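Local coordinates for Thiol:disulfide interchange protein DsbA (Neisseria meningitidis serogroup B, PDB 2ZNM) that probably acts as a periplasmic thiol-disulfide oxidoreductase of the DsbA type, built on a thioredoxin fold, at residues P42-L47 and F168-V172; L51-A55 and V179-R183; S81-A87 and G117-L123. One frame throughout, in Å; residues are numbered along the deposited sequence.

Interaction 1. Residues P42-L47 and F168-V172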
ATOM      1  N   PRO A  42     -11.372  -1.268   2.190  1.00 51.76           N
ATOM      2  CA  PRO A  42     -12.058  -2.442   2.781  1.00 51.56           C
ATOM      3  C   PRO A  42     -11.309  -3.774   2.582  1.00 51.62           C
ATOM      4  O   PRO A  42     -11.509  -4.705   3.365  1.00 51.31           O
ATOM      5  CB  PRO A  42     -13.420  -2.469   2.066  1.00 51.61           C
ATOM      6  CG  PRO A  42     -13.229  -1.648   0.812  1.00 51.73           C
ATOM      7  CD  PRO A  42     -12.153  -0.643   1.101  1.00 51.16           C
ATOM      8  N   LEU A  43     -10.455  -3.863   1.559  1.00 51.66           N
ATOM      9  CA  LEU A  43      -9.644  -5.076   1.342  1.00 52.11           C
ATOM     10  C   LEU A  43      -8.606  -5.310   2.446  1.00 51.83           C
ATOM     11  O   LEU A  43      -8.491  -6.425   2.959  1.00 52.25           O
ATOM     12  CB  LEU A  43      -8.980  -5.078  -0.045  1.00 52.03           C
ATOM     13  CG  LEU A  43      -8.295  -6.394  -0.427  1.00 52.83           C
ATOM     14  CD1 LEU A  43      -9.327  -7.471  -0.733  1.00 52.88           C
ATOM     15  CD2 LEU A  43      -7.351  -6.208  -1.610  1.00 52.66           C
ATOM     16  N   LEU A  44      -7.865  -4.263   2.809  1.00 51.56           N
ATOM     17  CA  LEU A  44      -6.888  -4.318   3.917  1.00 51.70           C
ATOM     18  C   LEU A  44      -7.503  -4.708   5.255  1.00 51.38           C
ATOM     19  O   LEU A  44      -6.921  -5.494   6.011  1.00 51.70           O
ATOM     20  CB  LEU A  44      -6.186  -2.961   4.066  1.00 51.74           C
ATOM     21  CG  LEU A  44      -4.813  -2.726   3.429  1.00 52.91           C
ATOM     22  CD1 LEU A  44      -4.374  -3.814   2.432  1.00 51.65           C
ATOM     23  CD2 LEU A  44      -4.723  -1.336   2.825  1.00 52.90           C
ATOM     24  N   LEU A  45      -8.675  -4.145   5.543  1.00 51.10           N
ATOM     25  CA  LEU A  45      -9.441  -4.468   6.742  1.00 51.17           C
ATOM     26  C   LEU A  45      -9.891  -5.948   6.787  1.00 51.17           C
ATOM     27  O   LEU A  45      -9.747  -6.627   7.817  1.00 51.45           O
ATOM     28  CB  LEU A  45     -10.629  -3.499   6.864  1.00 51.11           C
ATOM     29  CG  LEU A  45     -11.460  -3.299   8.148  1.00 50.92           C
ATOM     30  CD1 LEU A  45     -12.860  -3.819   7.992  1.00 51.36           C
ATOM     31  CD2 LEU A  45     -10.832  -3.833   9.412  1.00 50.91           C
ATOM     32  N   LYS A  46     -10.420  -6.444   5.670  1.00 50.68           N
ATOM     33  CA  LYS A  46     -10.866  -7.821   5.564  1.00 50.59           C
ATOM     34  C   LYS A  46      -9.701  -8.813   5.665  1.00 50.81           C
ATOM     35  O   LYS A  46      -9.801  -9.828   6.344  1.00 50.78           O
ATOM     36  CB  LYS A  46     -11.577  -8.011   4.235  1.00 50.61           C
ATOM     37  CG  LYS A  46     -12.887  -8.746   4.325  1.00 51.86           C
ATOM     38  CD  LYS A  46     -12.714 -10.240   4.432  1.00 52.20           C
ATOM     39  CE  LYS A  46     -14.021 -10.872   4.899  1.00 52.99           C
ATOM     40  NZ  LYS A  46     -15.100 -10.778   3.875  1.00 52.30           N
ATOM     41  N   LEU A  47      -8.610  -8.518   4.960  1.00 51.18           N
ATOM     42  CA  LEU A  47      -7.425  -9.360   4.951  1.00 51.41           C
ATOM     43  C   LEU A  47      -6.789  -9.437   6.336  1.00 51.55           C
ATOM     44  O   LEU A  47      -6.336 -10.493   6.744  1.00 51.81           O
ATOM     45  CB  LEU A  47      -6.409  -8.868   3.907  1.00 51.05           C
ATOM     46  CG  LEU A  47      -6.723  -9.195   2.439  1.00 51.09           C
ATOM     47  CD1 LEU A  47      -5.705  -8.568   1.495  1.00 50.24           C
ATOM     48  CD2 LEU A  47      -6.853 -10.714   2.192  1.00 50.38           C
ATOM     49  N   PHE A 168     -14.514  -8.710  -5.514  1.00 63.91           N
ATOM     50  CA  PHE A 168     -13.921  -8.500  -4.188  1.00 63.33           C
ATOM     51  C   PHE A 168     -13.634  -9.822  -3.481  1.00 62.57           C
ATOM     52  O   PHE A 168     -12.480 -10.172  -3.266  1.00 62.57           O
ATOM     53  CB  PHE A 168     -14.847  -7.606  -3.334  1.00 63.75           C
ATOM     54  CG  PHE A 168     -14.277  -7.227  -1.986  1.00 64.19           C
ATOM     55  CD1 PHE A 168     -13.493  -6.086  -1.846  1.00 64.76           C
ATOM     56  CD2 PHE A 168     -14.541  -8.004  -0.856  1.00 65.00           C
ATOM     57  CE1 PHE A 168     -12.968  -5.728  -0.607  1.00 64.94           C
ATOM     58  CE2 PHE A 168     -14.020  -7.660   0.391  1.00 65.26           C
ATOM     59  CZ  PHE A 168     -13.235  -6.516   0.516  1.00 65.32           C
ATOM     60  N   ASP A 169     -14.697 -10.551  -3.156  1.00 61.76           N
ATOM     61  CA  ASP A 169     -14.648 -11.756  -2.319  1.00 61.18           C
ATOM     62  C   ASP A 169     -13.886 -12.909  -2.967  1.00 60.41           C
ATOM     63  O   ASP A 169     -13.303 -13.742  -2.271  1.00 59.99           O
ATOM     64  CB  ASP A 169     -16.071 -12.204  -2.008  1.00 61.23           C
ATOM     65  CG  ASP A 169     -17.101 -11.176  -2.431  1.00 62.70           C
ATOM     66  OD1 ASP A 169     -17.106 -10.059  -1.866  1.00 65.04           O
ATOM     67  OD2 ASP A 169     -17.892 -11.475  -3.350  1.00 63.62           O
ATOM     68  N   GLY A 170     -13.916 -12.960  -4.301  1.00 59.80           N
ATOM     69  CA  GLY A 170     -13.103 -13.905  -5.069  1.00 58.86           C
ATOM     70  C   GLY A 170     -11.625 -13.573  -4.911  1.00 58.27           C
ATOM     71  O   GLY A 170     -10.768 -14.467  -4.951  1.00 58.18           O
ATOM     72  N   GLY A 171     -11.342 -12.282  -4.722  1.00 57.38           N
ATOM     73  CA  GLY A 171      -9.997 -11.794  -4.432  1.00 56.39           C
ATOM     74  C   GLY A 171      -9.416 -12.292  -3.118  1.00 55.64           C
ATOM     75  O   GLY A 171      -8.279 -12.764  -3.103  1.00 55.76           O
ATOM     76  N   VAL A 172     -10.182 -12.201  -2.022  1.00 54.65           N
ATOM     77  CA  VAL A 172      -9.696 -12.663  -0.706  1.00 53.52           C
ATOM     78  C   VAL A 172      -9.432 -14.171  -0.711  1.00 52.82           C
ATOM     79  O   VAL A 172      -8.462 -14.646  -0.116  1.00 52.46           O
ATOM     80  CB  VAL A 172     -10.605 -12.242   0.518  1.00 53.71           C
ATOM     81  CG1 VAL A 172     -11.009 -10.766   0.443  1.00 53.14           C
ATOM     82  CG2 VAL A 172     -11.825 -13.135   0.669  1.00 53.48           C
TER
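Phe168 meets helix 42-50 with the rim of its ring. CE1 and CZ point into the first turn of that helix, CZ lying 3.8 Å from Pro42 O and CE1 3.8 Å from Leu43 N, both close to the ring plane, while CG of Lys46 also comes in at the edge. Because CG of Phe168 stands anti to its backbone nitrogen (chi1 -175°), the ring extends across the gap although its backbone stays well clear. A flat, long residue suits this place, where the axes of the two segments come no closer than 11.1 Å.

One turn later Val172 fills the interface: its CG1 touches Leu43 CD1 at 3.9 Å, and its CB faces Leu47 CD2 at 4.4 Å. Leu43 thus lies between ring and valine, CD1 also packing on Phe168 CE1 at 4.0 Å. Lys46 adds its aliphatic chain, with CD 4.4 Å from Val172 CG1.

With the segments crossing at -41° and Leu43 and Leu47 also packing on strands 24-30 and 55-61 respectively, this is apolar helix-helix packing of two helices belonging to the thioredoxin fold.

Interaction 2. Residues L51-A55 and V179-R183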
ATOM      1  N   LEU A  51      -6.723 -13.427   6.904  1.00 51.05           N
ATOM      2  CA  LEU A  51      -5.406 -14.017   6.655  1.00 51.18           C
ATOM      3  C   LEU A  51      -5.017 -15.009   7.764  1.00 51.01           C
ATOM      4  O   LEU A  51      -5.416 -14.825   8.907  1.00 51.01           O
ATOM      5  CB  LEU A  51      -4.343 -12.920   6.517  1.00 50.91           C
ATOM      6  CG  LEU A  51      -4.272 -12.150   5.195  1.00 52.13           C
ATOM      7  CD1 LEU A  51      -3.252 -11.033   5.299  1.00 53.75           C
ATOM      8  CD2 LEU A  51      -3.947 -13.047   4.005  1.00 53.10           C
ATOM      9  N   PRO A  52      -4.261 -16.078   7.421  1.00 51.02           N
ATOM     10  CA  PRO A  52      -3.720 -16.958   8.473  1.00 50.99           C
ATOM     11  C   PRO A  52      -2.680 -16.262   9.356  1.00 50.93           C
ATOM     12  O   PRO A  52      -2.190 -15.200   9.007  1.00 50.91           O
ATOM     13  CB  PRO A  52      -3.082 -18.110   7.681  1.00 50.84           C
ATOM     14  CG  PRO A  52      -2.815 -17.551   6.337  1.00 50.94           C
ATOM     15  CD  PRO A  52      -3.897 -16.550   6.071  1.00 50.90           C
ATOM     16  N   SER A  53      -2.359 -16.867  10.490  1.00 51.44           N
ATOM     17  CA  SER A  53      -1.446 -16.285  11.487  1.00 52.17           C
ATOM     18  C   SER A  53      -0.015 -15.981  11.001  1.00 52.00           C
ATOM     19  O   SER A  53       0.630 -15.078  11.533  1.00 52.11           O
ATOM     20  CB  SER A  53      -1.382 -17.183  12.732  1.00 52.13           C
ATOM     21  OG  SER A  53      -2.661 -17.323  13.331  1.00 53.65           O
ATOM     22  N   ASP A  54       0.467 -16.738  10.011  1.00 51.76           N
ATOM     23  CA  ASP A  54       1.841 -16.600   9.493  1.00 51.74           C
ATOM     24  C   ASP A  54       1.944 -15.679   8.259  1.00 51.59           C
ATOM     25  O   ASP A  54       2.984 -15.622   7.585  1.00 51.27           O
ATOM     26  CB  ASP A  54       2.451 -17.984   9.212  1.00 52.02           C
ATOM     27  CG  ASP A  54       1.555 -18.865   8.347  1.00 52.50           C
ATOM     28  OD1 ASP A  54       0.399 -18.477   8.072  1.00 53.90           O
ATOM     29  OD2 ASP A  54       2.009 -19.952   7.935  1.00 52.25           O
ATOM     30  N   ALA A  55       0.863 -14.943   7.994  1.00 50.87           N
ATOM     31  CA  ALA A  55       0.803 -13.999   6.882  1.00 50.39           C
ATOM     32  C   ALA A  55       0.757 -12.579   7.426  1.00 50.17           C
ATOM     33  O   ALA A  55       0.193 -12.350   8.490  1.00 50.06           O
ATOM     34  CB  ALA A  55      -0.412 -14.284   6.011  1.00 50.01           C
ATOM     35  N   VAL A 179      -1.412 -17.759  -0.305  1.00 49.85           N
ATOM     36  CA  VAL A 179      -0.641 -17.846   0.936  1.00 49.91           C
ATOM     37  C   VAL A 179      -0.402 -19.316   1.300  1.00 50.23           C
ATOM     38  O   VAL A 179       0.687 -19.675   1.757  1.00 50.36           O
ATOM     39  CB  VAL A 179      -1.341 -17.083   2.095  1.00 49.88           C
ATOM     40  CG1 VAL A 179      -0.673 -17.365   3.427  1.00 49.30           C
ATOM     41  CG2 VAL A 179      -1.347 -15.580   1.816  1.00 49.46           C
ATOM     42  N   ALA A 180      -1.411 -20.161   1.074  1.00 50.44           N
ATOM     43  CA  ALA A 180      -1.287 -21.607   1.305  1.00 50.90           C
ATOM     44  C   ALA A 180      -0.371 -22.273   0.278  1.00 51.23           C
ATOM     45  O   ALA A 180       0.295 -23.266   0.583  1.00 51.25           O
ATOM     46  CB  ALA A 180      -2.652 -22.272   1.315  1.00 50.60           C
ATOM     47  N   LYS A 181      -0.345 -21.719  -0.934  1.00 51.79           N
ATOM     48  CA  LYS A 181       0.561 -22.163  -1.997  1.00 52.26           C
ATOM     49  C   LYS A 181       2.022 -21.861  -1.640  1.00 52.74           C
ATOM     50  O   LYS A 181       2.888 -22.732  -1.750  1.00 53.08           O
ATOM     51  CB  LYS A 181       0.186 -21.504  -3.335  1.00 52.24           C
ATOM     52  CG  LYS A 181       0.991 -21.983  -4.544  1.00 51.97           C
ATOM     53  CD  LYS A 181       0.491 -21.333  -5.826  1.00 52.04           C
ATOM     54  CE  LYS A 181       1.398 -21.641  -7.015  1.00 51.97           C
ATOM     55  NZ  LYS A 181       1.268 -23.046  -7.497  1.00 51.55           N
ATOM     56  N   VAL A 182       2.274 -20.627  -1.208  1.00 53.07           N
ATOM     57  CA  VAL A 182       3.609 -20.171  -0.816  1.00 53.53           C
ATOM     58  C   VAL A 182       4.141 -20.965   0.384  1.00 53.72           C
ATOM     59  O   VAL A 182       5.281 -21.431   0.367  1.00 53.84           O
ATOM     60  CB  VAL A 182       3.627 -18.612  -0.557  1.00 53.63           C
ATOM     61  CG1 VAL A 182       4.856 -18.175   0.223  1.00 53.59           C
ATOM     62  CG2 VAL A 182       3.539 -17.838  -1.871  1.00 53.46           C
ATOM     63  N   ARG A 183       3.305 -21.130   1.406  1.00 54.19           N
ATOM     64  CA  ARG A 183       3.679 -21.845   2.629  1.00 54.96           C
ATOM     65  C   ARG A 183       4.168 -23.263   2.336  1.00 55.43           C
ATOM     66  O   ARG A 183       5.245 -23.660   2.788  1.00 55.30           O
ATOM     67  CB  ARG A 183       2.501 -21.873   3.607  1.00 54.82           C
ATOM     68  CG  ARG A 183       2.706 -22.727   4.853  1.00 55.56           C
ATOM     69  CD  ARG A 183       1.638 -22.422   5.896  1.00 56.77           C
ATOM     70  NE  ARG A 183       0.293 -22.409   5.321  1.00 56.90           N
ATOM     71  CZ  ARG A 183      -0.636 -21.500   5.597  1.00 56.62           C
ATOM     72  NH1 ARG A 183      -0.370 -20.507   6.431  1.00 56.66           N
ATOM     73  NH2 ARG A 183      -1.830 -21.578   5.024  1.00 57.14           N
TER
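Arg183 NH1 is gripped by both carboxylate oxygens of Asp54, at 2.7 Å from OD1 and 2.9 Å from OD2, in a salt bridge between the C-terminal helix 167-185 and the type I turn Pro52-Ala55. In this thioredoxin fold the turn carries the chain from helix 42-50 into the edge strand 55-61, so the bridge joins this connection to the last helix.

The bond to OD2 is nearly straight, with an N-H...O angle of 164°, and uses the syn lone pair of that oxygen. Carboxylate and guanidinium planes lie only 7° apart, although the two side chains cross at about a right angle. A single nitrogen therefore faces the whole carboxylate, unlike the two-nitrogen fork of many Arg-Asp pairs. The arginine gets there by extending along its first two torsions and bending at the third, which turns the guanidinium toward the turn. Asp54 CG stands between its backbone N and carbonyl carbon (chi1 51°), which holds the carboxylate toward the helix, and the backbone of Asp54 is hydrogen-bonded to Ile24.

Beneath the charges lies an apolar layer. Val179, one helical turn before Arg183, is buried and packs against strand 24-30 through Ile24 and Val26. Its CG1 branch serves the proline and Ala55, while CG2 approaches Leu51 CD2 at 4.2 Å. Proline suits its place because its compact apolar ring can lie against Val179 and beside the guanidinium edge. Pro52 CG meets Val179 CG1 tip to tip at 3.6 Å.

Interaction 3. Residues S81-A87 and G117-L123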
ATOM      1  N   SER A  81       5.277   7.158  11.027  1.00 50.37           N
ATOM      2  CA  SER A  81       4.857   7.864  12.238  1.00 49.79           C
ATOM      3  C   SER A  81       4.002   6.966  13.150  1.00 49.51           C
ATOM      4  O   SER A  81       3.785   7.283  14.317  1.00 49.46           O
ATOM      5  CB  SER A  81       4.110   9.152  11.880  1.00 49.45           C
ATOM      6  OG  SER A  81       2.999   8.887  11.030  1.00 49.23           O
ATOM      7  N   GLY A  82       3.551   5.837  12.611  1.00 49.54           N
ATOM      8  CA  GLY A  82       2.618   4.958  13.299  1.00 50.06           C
ATOM      9  C   GLY A  82       1.207   5.538  13.375  1.00 50.41           C
ATOM     10  O   GLY A  82       0.468   5.252  14.308  1.00 50.10           O
ATOM     11  N   LEU A  83       0.826   6.344  12.385  1.00 51.03           N
ATOM     12  CA  LEU A  83      -0.459   7.050  12.422  1.00 51.44           C
ATOM     13  C   LEU A  83      -1.462   6.589  11.354  1.00 51.94           C
ATOM     14  O   LEU A  83      -2.347   7.342  10.974  1.00 52.02           O
ATOM     15  CB  LEU A  83      -0.240   8.568  12.335  1.00 50.98           C
ATOM     16  CG  LEU A  83       0.340   9.314  13.540  1.00 50.99           C
ATOM     17  CD1 LEU A  83       0.654  10.761  13.155  1.00 50.84           C
ATOM     18  CD2 LEU A  83      -0.577   9.283  14.766  1.00 49.18           C
ATOM     19  N   LYS A  84      -1.338   5.350  10.891  1.00 52.81           N
ATOM     20  CA  LYS A  84      -2.202   4.843   9.830  1.00 54.21           C
ATOM     21  C   LYS A  84      -3.687   5.122  10.087  1.00 53.68           C
ATOM     22  O   LYS A  84      -4.340   5.791   9.290  1.00 53.61           O
ATOM     23  CB  LYS A  84      -1.952   3.351   9.580  1.00 54.33           C
ATOM     24  CG  LYS A  84      -0.658   3.036   8.826  1.00 56.69           C
ATOM     25  CD  LYS A  84      -0.633   1.575   8.364  1.00 57.10           C
ATOM     26  CE  LYS A  84       0.787   1.098   7.965  1.00 61.88           C
ATOM     27  NZ  LYS A  84       1.232   1.464   6.571  1.00 62.64           N
ATOM     28  N   TYR A  85      -4.209   4.651  11.218  1.00 54.13           N
ATOM     29  CA  TYR A  85      -5.658   4.736  11.478  1.00 54.30           C
ATOM     30  C   TYR A  85      -6.137   6.103  11.912  1.00 53.50           C
ATOM     31  O   TYR A  85      -7.317   6.406  11.796  1.00 53.79           O
ATOM     32  CB  TYR A  85      -6.107   3.651  12.470  1.00 54.98           C
ATOM     33  CG  TYR A  85      -5.552   2.298  12.104  1.00 55.77           C
ATOM     34  CD1 TYR A  85      -5.854   1.715  10.872  1.00 55.64           C
ATOM     35  CD2 TYR A  85      -4.693   1.620  12.966  1.00 56.42           C
ATOM     36  CE1 TYR A  85      -5.326   0.488  10.520  1.00 56.83           C
ATOM     37  CE2 TYR A  85      -4.157   0.389  12.619  1.00 56.32           C
ATOM     38  CZ  TYR A  85      -4.476  -0.164  11.399  1.00 56.90           C
ATOM     39  OH  TYR A  85      -3.960  -1.387  11.059  1.00 58.57           O
ATOM     40  N   GLN A  86      -5.225   6.923  12.419  1.00 53.30           N
ATOM     41  CA  GLN A  86      -5.567   8.277  12.862  1.00 53.00           C
ATOM     42  C   GLN A  86      -5.478   9.265  11.697  1.00 52.24           C
ATOM     43  O   GLN A  86      -6.163  10.282  11.697  1.00 52.17           O
ATOM     44  CB  GLN A  86      -4.634   8.736  13.993  1.00 53.36           C
ATOM     45  CG  GLN A  86      -4.781   8.007  15.336  1.00 55.16           C
ATOM     46  CD  GLN A  86      -4.220   6.583  15.335  1.00 58.16           C
ATOM     47  OE1 GLN A  86      -4.692   5.718  16.085  1.00 59.92           O
ATOM     48  NE2 GLN A  86      -3.209   6.335  14.505  1.00 58.72           N
ATOM     49  N   ALA A  87      -4.643   8.954  10.705  1.00 51.50           N
ATOM     50  CA  ALA A  87      -4.276   9.919   9.665  1.00 51.05           C
ATOM     51  C   ALA A  87      -4.732   9.582   8.254  1.00 51.10           C
ATOM     52  O   ALA A  87      -5.111  10.487   7.508  1.00 51.61           O
ATOM     53  CB  ALA A  87      -2.766  10.188   9.676  1.00 50.49           C
ATOM     54  N   GLY A 117      -7.776  15.913  14.129  1.00 53.46           N
ATOM     55  CA  GLY A 117      -7.938  14.515  14.522  1.00 53.23           C
ATOM     56  C   GLY A 117      -6.695  13.679  14.770  1.00 53.00           C
ATOM     57  O   GLY A 117      -6.805  12.480  15.036  1.00 53.19           O
ATOM     58  N   PHE A 118      -5.515  14.291  14.674  1.00 52.54           N
ATOM     59  CA  PHE A 118      -4.251  13.581  14.897  1.00 51.80           C
ATOM     60  C   PHE A 118      -3.093  14.558  15.081  1.00 51.72           C
ATOM     61  O   PHE A 118      -3.195  15.719  14.678  1.00 51.49           O
ATOM     62  CB  PHE A 118      -3.957  12.578  13.760  1.00 51.33           C
ATOM     63  CG  PHE A 118      -3.801  13.210  12.408  1.00 51.05           C
ATOM     64  CD1 PHE A 118      -2.581  13.762  12.018  1.00 50.02           C
ATOM     65  CD2 PHE A 118      -4.871  13.247  11.514  1.00 50.64           C
ATOM     66  CE1 PHE A 118      -2.431  14.359  10.771  1.00 50.14           C
ATOM     67  CE2 PHE A 118      -4.731  13.828  10.255  1.00 49.87           C
ATOM     68  CZ  PHE A 118      -3.507  14.389   9.881  1.00 50.32           C
ATOM     69  N   ASP A 119      -2.011  14.080  15.703  1.00 51.71           N
ATOM     70  CA  ASP A 119      -0.759  14.829  15.868  1.00 51.36           C
ATOM     71  C   ASP A 119      -0.120  15.058  14.506  1.00 51.05           C
ATOM     72  O   ASP A 119       0.527  14.164  13.946  1.00 50.98           O
ATOM     73  CB  ASP A 119       0.210  14.044  16.759  1.00 51.48           C
ATOM     74  CG  ASP A 119       1.271  14.928  17.419  1.00 52.70           C
ATOM     75  OD1 ASP A 119       1.632  15.997  16.870  1.00 53.23           O
ATOM     76  OD2 ASP A 119       1.754  14.543  18.509  1.00 53.91           O
ATOM     77  N   GLY A 120      -0.314  16.260  13.976  1.00 50.60           N
ATOM     78  CA  GLY A 120       0.206  16.619  12.666  1.00 50.33           C
ATOM     79  C   GLY A 120       1.694  16.896  12.729  1.00 50.13           C
ATOM     80  O   GLY A 120       2.407  16.715  11.735  1.00 49.69           O
ATOM     81  N   LYS A 121       2.146  17.335  13.905  1.00 50.03           N
ATOM     82  CA  LYS A 121       3.562  17.556  14.202  1.00 50.15           C
ATOM     83  C   LYS A 121       4.351  16.248  14.163  1.00 50.31           C
ATOM     84  O   LYS A 121       5.451  16.210  13.610  1.00 50.36           O
ATOM     85  CB  LYS A 121       3.731  18.241  15.562  1.00 49.94           C
ATOM     86  CG  LYS A 121       3.570  19.752  15.516  1.00 50.19           C
ATOM     87  CD  LYS A 121       3.489  20.384  16.899  1.00 50.17           C
ATOM     88  CE  LYS A 121       3.164  21.869  16.787  1.00 50.68           C
ATOM     89  NZ  LYS A 121       2.677  22.481  18.064  1.00 50.70           N
ATOM     90  N   LYS A 122       3.784  15.186  14.736  1.00 50.55           N
ATOM     91  CA  LYS A 122       4.405  13.852  14.699  1.00 50.98           C
ATOM     92  C   LYS A 122       4.485  13.296  13.279  1.00 50.89           C
ATOM     93  O   LYS A 122       5.487  12.697  12.889  1.00 51.01           O
ATOM     94  CB  LYS A 122       3.673  12.867  15.616  1.00 51.16           C
ATOM     95  CG  LYS A 122       4.235  11.457  15.562  1.00 52.18           C
ATOM     96  CD  LYS A 122       3.637  10.550  16.612  1.00 53.71           C
ATOM     97  CE  LYS A 122       4.607   9.416  16.943  1.00 55.72           C
ATOM     98  NZ  LYS A 122       5.895   9.906  17.546  1.00 55.67           N
ATOM     99  N   LEU A 123       3.419  13.506  12.515  1.00 50.94           N
ATOM    100  CA  LEU A 123       3.374  13.111  11.123  1.00 50.91           C
ATOM    101  C   LEU A 123       4.432  13.812  10.276  1.00 51.22           C
ATOM    102  O   LEU A 123       5.027  13.200   9.385  1.00 50.62           O
ATOM    103  CB  LEU A 123       1.992  13.405  10.543  1.00 50.88           C
ATOM    104  CG  LEU A 123       1.726  12.916   9.120  1.00 50.29           C
ATOM    105  CD1 LEU A 123       2.040  11.434   9.006  1.00 50.31           C
ATOM    106  CD2 LEU A 123       0.296  13.204   8.708  1.00 50.76           C
TER
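This mainly apolar contact lies in the helical domain that DsbA-type proteins carry as an insertion in the thioredoxin fold, where the junction of helices 69-81 and 84-97 meets the start of helix 120-127. Ser81, Leu83 and Phe118 carry most of it, with Ala87 and Leu123 behind them.

Ala87 lays its methyl over the Phe118 ring, CB standing 4.0 Å from the ring centroid and 4° off the normal, a CH-pi contact. The small alanine lets the ring come this close to the helix backbone. The phenylalanine CG sits between its own N and C (chi1 62°), folding the ring against the partner helix, with CD2 3.2 Å from Gln86 O, which approaches obliquely.

Leu83, at the N-cap of helix 84-97, sends CD1 to the opening turn of helix 120-127, 3.5 Å from Asp119 O and 4.0 Å from Leu123 CB. Leucine suits the spot because its branched end can reach that turn. Asp119 caps its own helix, OD1 accepting from Lys122 N at 3.1 Å from above the carboxylate plane.

Gly82, with positive phi, which favours glycine, closes helix 69-81 in a Schellman motif. Ser81, the residue before it, touches helix 120-127: its OG lies 3.4 Å from Leu123 CD1 and within hydrogen-bonding reach of the Ala77 and Val78 carbonyls of its own helix. Lys122 passes its methylenes by Ser81 O, CE at 3.5 Å.

With Ser81 OG and the Asp119 cap served on their own sides, apolar burial and close fit hold the segments together, without hydrogen bonds between them; the methyl-over-ring contact alone has a defined geometry.

Interactions 1 and 2 join the same parts of the thioredoxin fold: helix 42-50, with the turn that follows it, against successive portions of helix 167-185, their centres about 15 Å apart. Interaction 1 is partly buried and apolar, whereas interaction 2, nearer the C-terminus and at the surface, adds a salt bridge to its hydrophobic layer. Interaction 3 stands apart in the helical region, its centre about 25 Å and about 30 Å from the centres of interactions 1 and 2, and shares no element with them. It is partly buried like interaction 1, but in interaction 1 an aromatic edge meets a helix, while in 81-87/117-123 a methyl covers an aromatic face.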